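Local coordinates for kojibiose phosphorylase (Gut metagenome, PDB 6W0P), which is a glycoside hydrolase family 65 protein with a beta-sandwich N-terminal domain, an (alpha/alpha)6-barrel central catalytic domain and a small C-terminal beta domain, at residues E65-D70 with K80-T85; F92-I97 with L169-D174; E353-P358 with H665-A670; L448-K453 with D516-T521. All coordinates share one frame; numbering follows the deposited sequence. Where two conformers were deposited one is given.

Interaction 1. Residues E65-D70 with K80-T85; sequences EYALKD and KRTHFT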
loop_
_atom_site.group_PDB
_atom_site.type_symbol
_atom_site.label_atom_id
_atom_site.label_comp_id
_atom_site.label_asym_id
_atom_site.label_seq_id
_atom_site.Cartn_x
_atom_site.Cartn_y
_atom_site.Cartn_z
ATOM N N GLU A 65 15.652 -16.017 -7.819
ATOM C CA GLU A 65 15.155 -16.490 -6.509
ATOM C C GLU A 65 13.964 -15.629 -6.086
ATOM O O GLU A 65 13.795 -14.510 -6.631
ATOM C CB GLU A 65 16.241 -16.424 -5.429
ATOM C CG GLU A 65 16.784 -17.782 -5.044
ATOM C CD GLU A 65 15.728 -18.832 -4.761
ATOM O OE1 GLU A 65 15.902 -19.968 -5.227
ATOM O OE2 GLU A 65 14.731 -18.504 -4.092
ATOM N N TYR A 66 13.232 -16.125 -5.088
ATOM C CA TYR A 66 12.146 -15.398 -4.395
ATOM C C TYR A 66 12.714 -14.622 -3.204
ATOM O O TYR A 66 13.824 -14.930 -2.708
ATOM C CB TYR A 66 11.071 -16.395 -3.985
ATOM C CG TYR A 66 10.226 -16.913 -5.116
ATOM C CD1 TYR A 66 9.174 -16.158 -5.620
ATOM C CD2 TYR A 66 10.442 -18.165 -5.660
ATOM C CE1 TYR A 66 8.369 -16.627 -6.647
ATOM C CE2 TYR A 66 9.638 -18.657 -6.678
ATOM C CZ TYR A 66 8.602 -17.884 -7.178
ATOM O OH TYR A 66 7.803 -18.350 -8.184
ATOM N N ALA A 67 11.975 -13.608 -2.754
ATOM C CA ALA A 67 12.230 -12.945 -1.462
ATOM C C ALA A 67 12.327 -14.024 -0.380
ATOM O O ALA A 67 11.566 -14.993 -0.448
ATOM C CB ALA A 67 11.147 -11.949 -1.156
ATOM N N LEU A 68 13.214 -13.847 0.595
ATOM C CA LEU A 68 13.499 -14.855 1.659
ATOM C C LEU A 68 12.282 -15.046 2.573
ATOM O O LEU A 68 12.066 -16.198 3.051
ATOM C CB LEU A 68 14.708 -14.377 2.462
ATOM C CG LEU A 68 16.026 -14.387 1.697
ATOM C CD1 LEU A 68 17.138 -13.744 2.521
ATOM C CD2 LEU A 68 16.385 -15.809 1.295
ATOM N N LYS A 69 11.555 -13.952 2.825
ATOM C CA LYS A 69 10.329 -13.913 3.660
ATOM C C LYS A 69 9.198 -13.220 2.890
ATOM O O LYS A 69 9.462 -12.191 2.234
ATOM C CB LYS A 69 10.606 -13.182 4.981
ATOM C CG LYS A 69 10.622 -11.658 4.898
ATOM C CD LYS A 69 11.339 -10.982 6.056
ATOM C CE LYS A 69 10.866 -9.559 6.301
ATOM N NZ LYS A 69 11.377 -9.028 7.590
ATOM N N ASP A 70 7.992 -13.789 2.984
ATOM C CA ASP A 70 6.702 -13.148 2.628
ATOM C C ASP A 70 6.614 -11.752 3.252
ATOM O O ASP A 70 6.896 -11.630 4.445
ATOM C CB ASP A 70 5.517 -13.960 3.153
ATOM C CG ASP A 70 5.185 -15.177 2.318
ATOM O OD1 ASP A 70 5.997 -15.525 1.429
ATOM O OD2 ASP A 70 4.110 -15.756 2.562
ATOM N N LYS A 80 2.877 -11.367 -2.405
ATOM C CA LYS A 80 3.418 -11.589 -1.038
ATOM C C LYS A 80 4.920 -11.831 -1.154
ATOM O O LYS A 80 5.628 -11.514 -0.208
ATOM C CB LYS A 80 2.738 -12.790 -0.367
ATOM C CG LYS A 80 1.220 -12.697 -0.216
ATOM C CD LYS A 80 0.661 -13.678 0.815
ATOM C CE LYS A 80 -0.814 -13.493 1.103
ATOM N NZ LYS A 80 -1.195 -14.077 2.414
ATOM N N ARG A 81 5.380 -12.344 -2.296
ATOM C CA ARG A 81 6.785 -12.783 -2.495
ATOM C C ARG A 81 7.257 -12.426 -3.919
ATOM O O ARG A 81 6.935 -13.153 -4.877
ATOM C CB ARG A 81 6.843 -14.266 -2.118
ATOM C CG ARG A 81 8.221 -14.898 -2.203
ATOM C CD ARG A 81 8.129 -16.404 -2.006
ATOM N NE ARG A 81 7.223 -16.787 -0.929
ATOM C CZ ARG A 81 6.437 -17.869 -0.935
ATOM N NH1 ARG A 81 6.423 -18.689 -1.975
ATOM N NH2 ARG A 81 5.645 -18.117 0.097
ATOM N N THR A 82 8.010 -11.332 -4.038
ATOM C CA THR A 82 8.612 -10.866 -5.308
ATOM C C THR A 82 9.714 -11.847 -5.711
ATOM O O THR A 82 10.109 -12.699 -4.883
ATOM C CB THR A 82 9.128 -9.424 -5.187
ATOM O OG1 THR A 82 9.339 -8.937 -6.516
ATOM C CG2 THR A 82 10.398 -9.315 -4.363
ATOM N N HIS A 83 10.182 -11.764 -6.953
ATOM C CA HIS A 83 11.348 -12.558 -7.411
ATOM C C HIS A 83 12.265 -11.643 -8.206
ATOM O O HIS A 83 11.822 -10.534 -8.575
ATOM C CB HIS A 83 10.906 -13.813 -8.165
ATOM C CG HIS A 83 10.276 -13.507 -9.473
ATOM N ND1 HIS A 83 8.943 -13.202 -9.592
ATOM C CD2 HIS A 83 10.797 -13.454 -10.712
ATOM C CE1 HIS A 83 8.662 -12.993 -10.854
ATOM N NE2 HIS A 83 9.790 -13.119 -11.560
ATOM N N PHE A 84 13.505 -12.086 -8.395
ATOM C CA PHE A 84 14.609 -11.263 -8.955
ATOM C C PHE A 84 15.700 -12.178 -9.527
ATOM O O PHE A 84 15.902 -13.281 -8.980
ATOM C CB PHE A 84 15.123 -10.306 -7.872
ATOM C CG PHE A 84 15.199 -10.907 -6.489
ATOM C CD1 PHE A 84 16.276 -11.694 -6.114
ATOM C CD2 PHE A 84 14.189 -10.692 -5.565
ATOM C CE1 PHE A 84 16.340 -12.262 -4.849
ATOM C CE2 PHE A 84 14.252 -11.261 -4.302
ATOM C CZ PHE A 84 15.321 -12.057 -3.951
ATOM N N THR A 85 16.354 -11.714 -10.598
ATOM C CA THR A 85 17.598 -12.267 -11.207
ATOM C C THR A 85 18.724 -12.096 -10.192
ATOM O O THR A 85 18.862 -10.988 -9.672
ATOM C CB THR A 85 17.896 -11.564 -12.536
ATOM O OG1 THR A 85 16.708 -11.566 -13.326
ATOM C CG2 THR A 85 18.986 -12.217 -13.353
#

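Interaction 2. Residues F92-I97 with L169-D174; sequences FKIRII and LELHLD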
loop_
_atom_site.group_PDB
_atom_site.type_symbol
_atom_site.label_atom_id
_atom_site.label_comp_id
_atom_site.label_asym_id
_atom_site.label_seq_id
_atom_site.Cartn_x
_atom_site.Cartn_y
_atom_site.Cartn_z
ATOM N N PHE A 92 35.488 -13.905 -12.884
ATOM C CA PHE A 92 36.583 -12.992 -13.312
ATOM C C PHE A 92 37.446 -12.614 -12.107
ATOM O O PHE A 92 38.506 -11.981 -12.300
ATOM C CB PHE A 92 36.009 -11.744 -13.988
ATOM C CG PHE A 92 35.517 -11.925 -15.409
ATOM C CD1 PHE A 92 36.189 -12.733 -16.315
ATOM C CD2 PHE A 92 34.418 -11.215 -15.865
ATOM C CE1 PHE A 92 35.747 -12.853 -17.624
ATOM C CE2 PHE A 92 33.985 -11.328 -17.175
ATOM C CZ PHE A 92 34.648 -12.149 -18.051
ATOM N N LYS A 93 37.023 -13.020 -10.908
ATOM C CA LYS A 93 37.690 -12.654 -9.636
ATOM C C LYS A 93 39.140 -13.144 -9.623
ATOM O O LYS A 93 39.399 -14.328 -9.903
ATOM C CB LYS A 93 36.962 -13.227 -8.423
ATOM C CG LYS A 93 37.552 -12.759 -7.100
ATOM C CD LYS A 93 36.669 -13.067 -5.930
ATOM C CE LYS A 93 37.404 -12.899 -4.614
ATOM N NZ LYS A 93 36.579 -13.339 -3.471
ATOM N N ILE A 94 40.060 -12.241 -9.311
ATOM C CA ILE A 94 41.488 -12.593 -9.063
ATOM C C ILE A 94 41.923 -11.991 -7.730
ATOM O O ILE A 94 41.200 -11.125 -7.175
ATOM C CB ILE A 94 42.402 -12.120 -10.214
ATOM C CG1 ILE A 94 42.546 -10.596 -10.233
ATOM C CG2 ILE A 94 41.900 -12.656 -11.545
ATOM C CD1 ILE A 94 43.418 -10.069 -11.353
ATOM N N ARG A 95 43.099 -12.410 -7.274
ATOM C CA ARG A 95 43.869 -11.671 -6.251
ATOM C C ARG A 95 45.309 -11.574 -6.734
ATOM O O ARG A 95 45.882 -12.599 -7.184
ATOM C CB ARG A 95 43.734 -12.332 -4.878
ATOM C CG ARG A 95 42.315 -12.261 -4.343
ATOM C CD ARG A 95 42.166 -12.943 -3.003
ATOM N NE ARG A 95 42.679 -12.124 -1.927
ATOM C CZ ARG A 95 43.353 -12.577 -0.864
ATOM N NH1 ARG A 95 43.658 -13.862 -0.743
ATOM N NH2 ARG A 95 43.762 -11.725 0.062
ATOM N N ILE A 96 45.876 -10.377 -6.632
ATOM C CA ILE A 96 47.306 -10.160 -6.950
ATOM C C ILE A 96 48.014 -9.633 -5.698
ATOM O O ILE A 96 47.522 -8.671 -5.090
ATOM C CB ILE A 96 47.435 -9.247 -8.177
ATOM C CG1 ILE A 96 46.734 -9.872 -9.384
ATOM C CG2 ILE A 96 48.903 -8.959 -8.453
ATOM C CD1 ILE A 96 46.734 -9.008 -10.634
ATOM N N ILE A 97 49.114 -10.300 -5.319
ATOM C CA ILE A 97 49.976 -9.962 -4.144
ATOM C C ILE A 97 51.428 -9.845 -4.623
ATOM O O ILE A 97 51.907 -10.757 -5.304
ATOM C CB ILE A 97 49.810 -10.996 -3.014
ATOM C CG1 ILE A 97 48.335 -11.222 -2.672
ATOM C CG2 ILE A 97 50.621 -10.607 -1.780
ATOM C CD1 ILE A 97 47.696 -12.339 -3.462
ATOM N N LEU A 169 49.434 -14.704 -8.119
ATOM C CA LEU A 169 48.138 -14.512 -8.805
ATOM C C LEU A 169 47.227 -15.654 -8.385
ATOM O O LEU A 169 47.698 -16.816 -8.439
ATOM C CB LEU A 169 48.375 -14.501 -10.314
ATOM C CG LEU A 169 47.131 -14.558 -11.195
ATOM C CD1 LEU A 169 46.295 -13.290 -11.085
ATOM C CD2 LEU A 169 47.538 -14.790 -12.624
ATOM N N GLU A 170 46.023 -15.320 -7.911
ATOM C CA GLU A 170 44.931 -16.280 -7.608
ATOM C C GLU A 170 43.794 -16.042 -8.616
ATOM O O GLU A 170 43.358 -14.901 -8.717
ATOM C CB GLU A 170 44.426 -16.099 -6.176
ATOM C CG GLU A 170 45.492 -16.294 -5.107
ATOM C CD GLU A 170 45.032 -16.103 -3.664
ATOM O OE1 GLU A 170 43.849 -15.758 -3.443
ATOM O OE2 GLU A 170 45.860 -16.281 -2.757
ATOM N N LEU A 171 43.359 -17.081 -9.329
ATOM C CA LEU A 171 42.105 -17.085 -10.116
ATOM C C LEU A 171 41.009 -17.776 -9.294
ATOM O O LEU A 171 41.213 -18.941 -8.870
ATOM C CB LEU A 171 42.310 -17.790 -11.463
ATOM C CG LEU A 171 43.480 -17.321 -12.325
ATOM C CD1 LEU A 171 43.382 -17.953 -13.699
ATOM C CD2 LEU A 171 43.529 -15.807 -12.438
ATOM N N HIS A 172 39.878 -17.084 -9.119
ATOM C CA HIS A 172 38.719 -17.555 -8.320
ATOM C C HIS A 172 37.493 -17.785 -9.217
ATOM O O HIS A 172 37.255 -16.970 -10.138
ATOM C CB HIS A 172 38.385 -16.538 -7.232
ATOM C CG HIS A 172 39.446 -16.310 -6.210
ATOM N ND1 HIS A 172 39.150 -16.198 -4.864
ATOM C CD2 HIS A 172 40.776 -16.116 -6.321
ATOM C CE1 HIS A 172 40.255 -15.953 -4.192
ATOM N NE2 HIS A 172 41.263 -15.905 -5.061
ATOM N N LEU A 173 36.739 -18.851 -8.942
ATOM C CA LEU A 173 35.273 -18.904 -9.153
ATOM C C LEU A 173 34.629 -18.789 -7.772
ATOM O O LEU A 173 34.886 -19.674 -6.930
ATOM C CB LEU A 173 34.862 -20.209 -9.839
ATOM C CG LEU A 173 35.669 -20.596 -11.072
ATOM C CD1 LEU A 173 35.189 -21.934 -11.596
ATOM C CD2 LEU A 173 35.578 -19.529 -12.159
ATOM N N ASP A 174 33.874 -17.717 -7.545
ATOM C CA ASP A 174 33.331 -17.315 -6.225
ATOM C C ASP A 174 31.810 -17.325 -6.313
ATOM O O ASP A 174 31.266 -16.422 -6.980
ATOM C CB ASP A 174 33.834 -15.924 -5.815
ATOM C CG ASP A 174 33.204 -15.420 -4.528
ATOM O OD1 ASP A 174 32.493 -16.227 -3.900
ATOM O OD2 ASP A 174 33.427 -14.231 -4.150
HETATM O O HOH W 1 42.316 -16.203 -1.430
#

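Interaction 3. Residues E353-P358 with H665-A670; sequences ETYCLP and HMTSIA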
loop_
_atom_site.group_PDB
_atom_site.type_symbol
_atom_site.label_atom_id
_atom_site.label_comp_id
_atom_site.label_asym_id
_atom_site.label_seq_id
_atom_site.Cartn_x
_atom_site.Cartn_y
_atom_site.Cartn_z
ATOM N N GLU A 353 7.608 -5.221 -25.326
ATOM C CA GLU A 353 6.688 -5.474 -26.457
ATOM C C GLU A 353 6.457 -4.186 -27.255
ATOM O O GLU A 353 6.349 -4.286 -28.461
ATOM C CB GLU A 353 5.372 -6.060 -25.955
ATOM C CG GLU A 353 5.464 -7.515 -25.558
ATOM C CD GLU A 353 6.283 -7.830 -24.312
ATOM O OE1 GLU A 353 6.225 -7.063 -23.328
ATOM O OE2 GLU A 353 6.962 -8.873 -24.327
ATOM N N THR A 354 6.409 -3.024 -26.610
ATOM C CA THR A 354 5.858 -1.794 -27.212
ATOM C C THR A 354 6.969 -0.818 -27.612
ATOM O O THR A 354 6.621 0.168 -28.270
ATOM C CB THR A 354 4.877 -1.145 -26.232
ATOM O OG1 THR A 354 5.528 -0.912 -24.975
ATOM C CG2 THR A 354 3.655 -2.007 -26.032
ATOM N N TYR A 355 8.221 -1.034 -27.184
ATOM C CA TYR A 355 9.358 -0.070 -27.331
ATOM C C TYR A 355 10.640 -0.795 -27.796
ATOM O O TYR A 355 11.321 -0.305 -28.719
ATOM C CB TYR A 355 9.749 0.578 -25.993
ATOM C CG TYR A 355 9.056 1.846 -25.547
ATOM C CD1 TYR A 355 7.765 1.827 -25.036
ATOM C CD2 TYR A 355 9.738 3.063 -25.515
ATOM C CE1 TYR A 355 7.150 2.984 -24.578
ATOM C CE2 TYR A 355 9.143 4.225 -25.046
ATOM C CZ TYR A 355 7.842 4.183 -24.574
ATOM O OH TYR A 355 7.222 5.319 -24.127
ATOM N N CYS A 356 11.000 -1.890 -27.122
ATOM C CA CYS A 356 12.242 -2.646 -27.426
ATOM C C CYS A 356 12.079 -3.499 -28.688
ATOM O O CYS A 356 13.026 -3.568 -29.451
ATOM C CB CYS A 356 12.689 -3.512 -26.256
ATOM S SG CYS A 356 13.017 -2.519 -24.778
ATOM N N LEU A 357 10.913 -4.094 -28.932
ATOM C CA LEU A 357 10.755 -5.115 -30.004
ATOM C C LEU A 357 11.195 -4.556 -31.355
ATOM O O LEU A 357 11.878 -5.250 -32.101
ATOM C CB LEU A 357 9.304 -5.593 -30.047
ATOM C CG LEU A 357 9.008 -6.704 -31.044
ATOM C CD1 LEU A 357 9.865 -7.914 -30.756
ATOM C CD2 LEU A 357 7.541 -7.068 -31.007
ATOM N N PRO A 358 10.778 -3.339 -31.773
ATOM C CA PRO A 358 10.988 -2.904 -33.155
ATOM C C PRO A 358 12.436 -2.975 -33.660
ATOM O O PRO A 358 12.660 -3.335 -34.788
ATOM C CB PRO A 358 10.524 -1.448 -33.101
ATOM C CG PRO A 358 9.446 -1.459 -32.051
ATOM C CD PRO A 358 10.029 -2.346 -30.983
ATOM N N HIS A 665 19.910 1.931 -18.844
ATOM C CA HIS A 665 18.451 2.067 -19.068
ATOM C C HIS A 665 18.082 1.500 -20.449
ATOM O O HIS A 665 18.240 2.207 -21.474
ATOM C CB HIS A 665 18.040 3.527 -18.938
ATOM C CG HIS A 665 18.347 4.153 -17.631
ATOM N ND1 HIS A 665 19.613 4.480 -17.269
ATOM C CD2 HIS A 665 17.538 4.579 -16.642
ATOM C CE1 HIS A 665 19.583 5.071 -16.099
ATOM N NE2 HIS A 665 18.331 5.139 -15.694
ATOM N N MET A 666 17.581 0.272 -20.453
ATOM C CA MET A 666 17.421 -0.542 -21.673
ATOM C C MET A 666 16.398 0.143 -22.599
ATOM O O MET A 666 16.678 0.287 -23.784
ATOM C CB MET A 666 16.968 -1.942 -21.260
ATOM C CG MET A 666 17.554 -3.061 -22.078
ATOM S SD MET A 666 19.335 -2.932 -22.293
ATOM C CE MET A 666 19.364 -2.758 -24.073
ATOM N N THR A 667 15.252 0.574 -22.076
ATOM C CA THR A 667 14.181 1.217 -22.887
ATOM C C THR A 667 14.708 2.528 -23.480
ATOM O O THR A 667 14.436 2.802 -24.645
ATOM C CB THR A 667 12.901 1.468 -22.090
ATOM O OG1 THR A 667 12.361 0.186 -21.827
ATOM C CG2 THR A 667 11.876 2.268 -22.864
ATOM N N SER A 668 15.439 3.298 -22.697
ATOM C CA SER A 668 16.060 4.564 -23.144
ATOM C C SER A 668 17.032 4.273 -24.293
ATOM O O SER A 668 17.046 5.037 -25.289
ATOM C CB SER A 668 16.731 5.275 -22.013
ATOM O OG SER A 668 17.644 6.214 -22.562
ATOM N N ILE A 669 17.769 3.172 -24.187
ATOM C CA ILE A 669 18.734 2.719 -25.219
ATOM C C ILE A 669 17.962 2.372 -26.494
ATOM O O ILE A 669 18.386 2.854 -27.560
ATOM C CB ILE A 669 19.597 1.568 -24.655
ATOM C CG1 ILE A 669 20.601 2.139 -23.653
ATOM C CG2 ILE A 669 20.309 0.786 -25.749
ATOM C CD1 ILE A 669 21.361 1.111 -22.891
ATOM N N ALA A 670 16.874 1.597 -26.390
ATOM C CA ALA A 670 16.025 1.192 -27.530
ATOM C C ALA A 670 15.412 2.443 -28.155
ATOM O O ALA A 670 15.335 2.506 -29.383
ATOM C CB ALA A 670 14.939 0.242 -27.098
#

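Interaction 4. Residues L448-K453 with D516-T521; sequences LVEISK and DKCGFT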
loop_
_atom_site.group_PDB
_atom_site.type_symbol
_atom_site.label_atom_id
_atom_site.label_comp_id
_atom_site.label_asym_id
_atom_site.label_seq_id
_atom_site.Cartn_x
_atom_site.Cartn_y
_atom_site.Cartn_z
ATOM N N LEU A 448 -3.500 -15.169 -28.292
ATOM C CA LEU A 448 -4.505 -14.113 -28.586
ATOM C C LEU A 448 -5.857 -14.482 -27.944
ATOM O O LEU A 448 -6.571 -13.550 -27.453
ATOM C CB LEU A 448 -4.645 -13.943 -30.097
ATOM C CG LEU A 448 -3.442 -13.339 -30.824
ATOM C CD1 LEU A 448 -3.750 -13.206 -32.311
ATOM C CD2 LEU A 448 -3.057 -11.976 -30.244
ATOM N N VAL A 449 -6.230 -15.772 -27.951
ATOM C CA VAL A 449 -7.531 -16.231 -27.378
ATOM C C VAL A 449 -7.445 -16.058 -25.862
ATOM O O VAL A 449 -8.385 -15.517 -25.272
ATOM C CB VAL A 449 -7.876 -17.674 -27.805
ATOM C CG1 VAL A 449 -8.973 -18.292 -26.941
ATOM C CG2 VAL A 449 -8.264 -17.720 -29.273
ATOM N N GLU A 450 -6.329 -16.482 -25.267
ATOM C CA GLU A 450 -6.128 -16.384 -23.799
ATOM C C GLU A 450 -6.162 -14.912 -23.371
ATOM O O GLU A 450 -6.836 -14.634 -22.365
ATOM C CB GLU A 450 -4.833 -17.073 -23.355
ATOM C CG GLU A 450 -4.853 -18.583 -23.555
ATOM C CD GLU A 450 -5.856 -19.379 -22.728
ATOM O OE1 GLU A 450 -6.523 -18.782 -21.854
ATOM O OE2 GLU A 450 -5.991 -20.596 -22.993
ATOM N N ILE A 451 -5.477 -14.005 -24.089
ATOM C CA ILE A 451 -5.444 -12.557 -23.717
ATOM C C ILE A 451 -6.853 -11.989 -23.864
ATOM O O ILE A 451 -7.302 -11.296 -22.936
ATOM C CB ILE A 451 -4.422 -11.749 -24.533
ATOM C CG1 ILE A 451 -2.986 -12.176 -24.220
ATOM C CG2 ILE A 451 -4.621 -10.258 -24.321
ATOM C CD1 ILE A 451 -2.021 -11.822 -25.317
ATOM N N SER A 452 -7.546 -12.299 -24.960
ATOM C CA SER A 452 -8.937 -11.841 -25.204
ATOM C C SER A 452 -9.850 -12.325 -24.070
ATOM O O SER A 452 -10.625 -11.515 -23.571
ATOM C CB SER A 452 -9.424 -12.244 -26.566
ATOM O OG SER A 452 -8.567 -11.697 -27.553
ATOM N N LYS A 453 -9.739 -13.586 -23.656
ATOM C CA LYS A 453 -10.524 -14.143 -22.513
ATOM C C LYS A 453 -10.329 -13.292 -21.251
ATOM O O LYS A 453 -11.331 -12.978 -20.571
ATOM C CB LYS A 453 -10.091 -15.579 -22.235
ATOM C CG LYS A 453 -10.778 -16.612 -23.104
ATOM C CD LYS A 453 -10.194 -18.004 -22.964
ATOM C CE LYS A 453 -10.269 -18.602 -21.574
ATOM N NZ LYS A 453 -9.252 -19.673 -21.408
ATOM N N ASP A 516 -11.129 -24.954 -28.513
ATOM C CA ASP A 516 -11.589 -26.019 -27.585
ATOM C C ASP A 516 -10.648 -26.078 -26.377
ATOM O O ASP A 516 -11.149 -26.030 -25.250
ATOM C CB ASP A 516 -11.670 -27.387 -28.268
ATOM C CG ASP A 516 -12.549 -28.357 -27.505
ATOM O OD1 ASP A 516 -13.779 -28.180 -27.563
ATOM O OD2 ASP A 516 -11.996 -29.248 -26.823
ATOM N N LYS A 517 -9.337 -26.172 -26.600
ATOM C CA LYS A 517 -8.317 -26.314 -25.518
ATOM C C LYS A 517 -8.370 -25.098 -24.577
ATOM O O LYS A 517 -8.138 -25.279 -23.358
ATOM C CB LYS A 517 -6.921 -26.471 -26.134
ATOM C CG LYS A 517 -5.766 -26.650 -25.150
ATOM C CD LYS A 517 -4.530 -25.813 -25.483
ATOM C CE LYS A 517 -3.348 -26.092 -24.571
ATOM N NZ LYS A 517 -2.049 -25.901 -25.261
ATOM N N CYS A 518 -8.656 -23.911 -25.127
ATOM C CA CYS A 518 -8.712 -22.611 -24.405
ATOM C C CYS A 518 -10.075 -22.398 -23.729
ATOM O O CYS A 518 -10.157 -21.471 -22.895
ATOM C CB CYS A 518 -8.447 -21.448 -25.351
ATOM S SG CYS A 518 -6.766 -21.445 -26.017
ATOM N N GLY A 519 -11.090 -23.202 -24.079
ATOM C CA GLY A 519 -12.482 -23.045 -23.615
ATOM C C GLY A 519 -13.154 -21.827 -24.222
ATOM O O GLY A 519 -13.875 -21.123 -23.506
ATOM N N PHE A 520 -12.924 -21.556 -25.504
ATOM C CA PHE A 520 -13.471 -20.346 -26.165
ATOM C C PHE A 520 -14.624 -20.790 -27.066
ATOM O O PHE A 520 -14.359 -21.355 -28.150
ATOM C CB PHE A 520 -12.366 -19.576 -26.897
ATOM C CG PHE A 520 -12.640 -18.106 -27.090
ATOM C CD1 PHE A 520 -12.621 -17.239 -26.010
ATOM C CD2 PHE A 520 -12.887 -17.572 -28.347
ATOM C CE1 PHE A 520 -12.862 -15.882 -26.176
ATOM C CE2 PHE A 520 -13.113 -16.211 -28.512
ATOM C CZ PHE A 520 -13.112 -15.371 -27.425
ATOM N N THR A 521 -15.853 -20.523 -26.615
ATOM C CA THR A 521 -17.121 -21.054 -27.189
ATOM C C THR A 521 -17.724 -20.012 -28.134
ATOM O O THR A 521 -17.294 -18.837 -28.084
ATOM C CB THR A 521 -18.119 -21.407 -26.081
ATOM O OG1 THR A 521 -18.619 -20.183 -25.543
ATOM C CG2 THR A 521 -17.503 -22.221 -24.965
#

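Interaction 1. Residues E65-D70 with K80-T85
R81 grips D70 side-on, its NE and NH2 both donating to the single oxygen OD1, the NH2 to OD1 bond being 2.9 Å. Carboxylate and guanidinium lie nearly coplanar, 21° apart, and NH2 uses the syn lone pair of OD1. The backbones pair as an antiparallel ladder: E65 N to F84 O and F84 N to E65 O are both 3.0 Å, and beyond the non-hydrogen-bonded Y66-H83 pair A67 N donates to T82 O. R81 CD comes to 3.5 Å from Y66 CB, since chi1 of -178° sets CG opposite the backbone N. The H83 ring turns an edge toward the Y66 face in an offset edge-to-face pair, centroids 6.0 Å apart. F84 folds back over the other strand, one ring face covering E65 O. This two-stranded antiparallel ribbon leans on the central catalytic domain: H83 NE2 is bonded to the backbone of R401, Y66 OH to K404 and T82 OG1 to A406, while F84 meets W180 edge-to-face.

Interaction 2. Residues F92-I97 with L169-D174
R95 and E170 form a hydrogen-bonded antiparallel pair within the five-stranded sheet, where strand 94-98 runs beside strand 165-174. R95 N donates to E170 O at 2.9 Å and E170 N to R95 O at 2.8 Å; two residues along each strand, H172 N donates to K93 O. The I94-L171 and I96-L169 pairs are non-hydrogen-bonded, and their side chains share one face. There I94 CG2 lies 3.7 Å from L171 CD2, and L169 CD1 touches both I94 and I96. This apolar face packs on strands 152-161 and 245-256 of the larger sheet, which gives the beta-sandwich of the N-terminal domain. The other face is polar. H172 NE2 donates to the anti lone pair of E170 OE1 at 3.1 Å, almost in the ring plane, while the other carboxylate oxygen pairs with K168. The same OE1 takes a weak 3.3 Å salt bridge from R95 NH1 and a bond from a water that also accepts from NH1; R95 NE turns to E102. K93, extended with CG anti to N (chi1 -175°), crosses H172 at a slant, its CE 3.7 Å from H172 ND1, and its NZ makes a weak salt bridge to OD2 of D174, whose OD1 bonds N176 N.

Interaction 3. Residues E353-P358 with H665-A670
The helices carrying C356 and A670 come together with those two CA atoms 5.4 Å apart, the nearest backbone approach between the segments. Their axes pass 8.9 Å from each other and cross at 54°, buried among the helices of the (alpha/alpha)6 barrel of the central catalytic domain. The helix of 353-358 is irregular here: a wider pi-type turn spans 353-356, and a kink follows at P358, whose ring nitrogen carries no hydrogen to give to the turn before. The helix of 665-670 starts with H665 as N-cap and is regular from M666 onward, A670 N bonding back to M666 O. Four buried residues make the contact by packing alone, over a modest 202 Å² of summed buried surface. T667 sends its two branches different ways. OG1 is bonded to D351, one turn before the Y355 position, and CG2, anti to the backbone N, turns to the tyrosine. In the modelled conformer of Y355, one of two, T667 CG2 comes 3.5 Å from Y355 CD2, obliquely to the ring, so this detail is less certain; the phenol OH goes on to L623 O. C356 SG lies beside both T667 and A670. M321 of helix 308-324 also touches A670, and the methyl CB of A670 ends 4.0 Å from C356 CA.

Interaction 4. Residues L448-K453 with D516-T521
The polar part of the contact centres on K453 and C518. K453 NZ donates to C518 O, lying in the carbonyl plane; the modelled 2.5 Å is shorter than such a bond should be, so the length is doubtful. That carbonyl belongs to the last turn of helix 513-518, where the next turn's N-H donors are missing, and G519 follows with positive phi in a Schellman motif. From its own helix K453 NZ also bonds E450 OE1 at 2.9 Å, a salt bridge from the syn side but out of the carboxylate plane, so the ammonium joins a carboxylate and a helix C-terminus. A bend at chi3 (61°) turns the lysine chain toward both. The other oxygen, E450 OE2, sits 3.2 Å from C518 SG and also makes a long, weak ion pair with K383. Apolar packing lies beside this. V449 CG1, anti to the backbone N (chi1 164°), fits between C518 and F520, 3.6 Å from C518 CB and equally far from F520 CB. The aliphatic part of K453 and the F520 ring run antiparallel alongside one another, K453 CG 3.5 Å from F520 CD1. Helix 437-458 thus takes helix 513-518 and the turn after it on one flank; L515 packs on V449 and F520, helix 522-534 covers F520 through L525 and M528, and helix 487-504 meets V449 through L500.

Interactions 1 and 2 belong to the N-terminal domain, interactions 3 and 4 to the central catalytic domain. Interaction 3 lies nearest the middle of the molecule, about 6 Å from the chain centre, whereas interactions 2 and 4 sit on opposite sides of it with centres about 54 Å apart. Interaction 1 borders the central domain, its two-stranded ribbon bonding H347, R401, K404 and A406, and its centre is about 26 Å from that of interaction 3. The nearest atoms of interactions 3 and 4 are about 9 Å apart, and along the chain interaction 4 is nested inside the loop closed by interaction 3. None of the four contacts touches another.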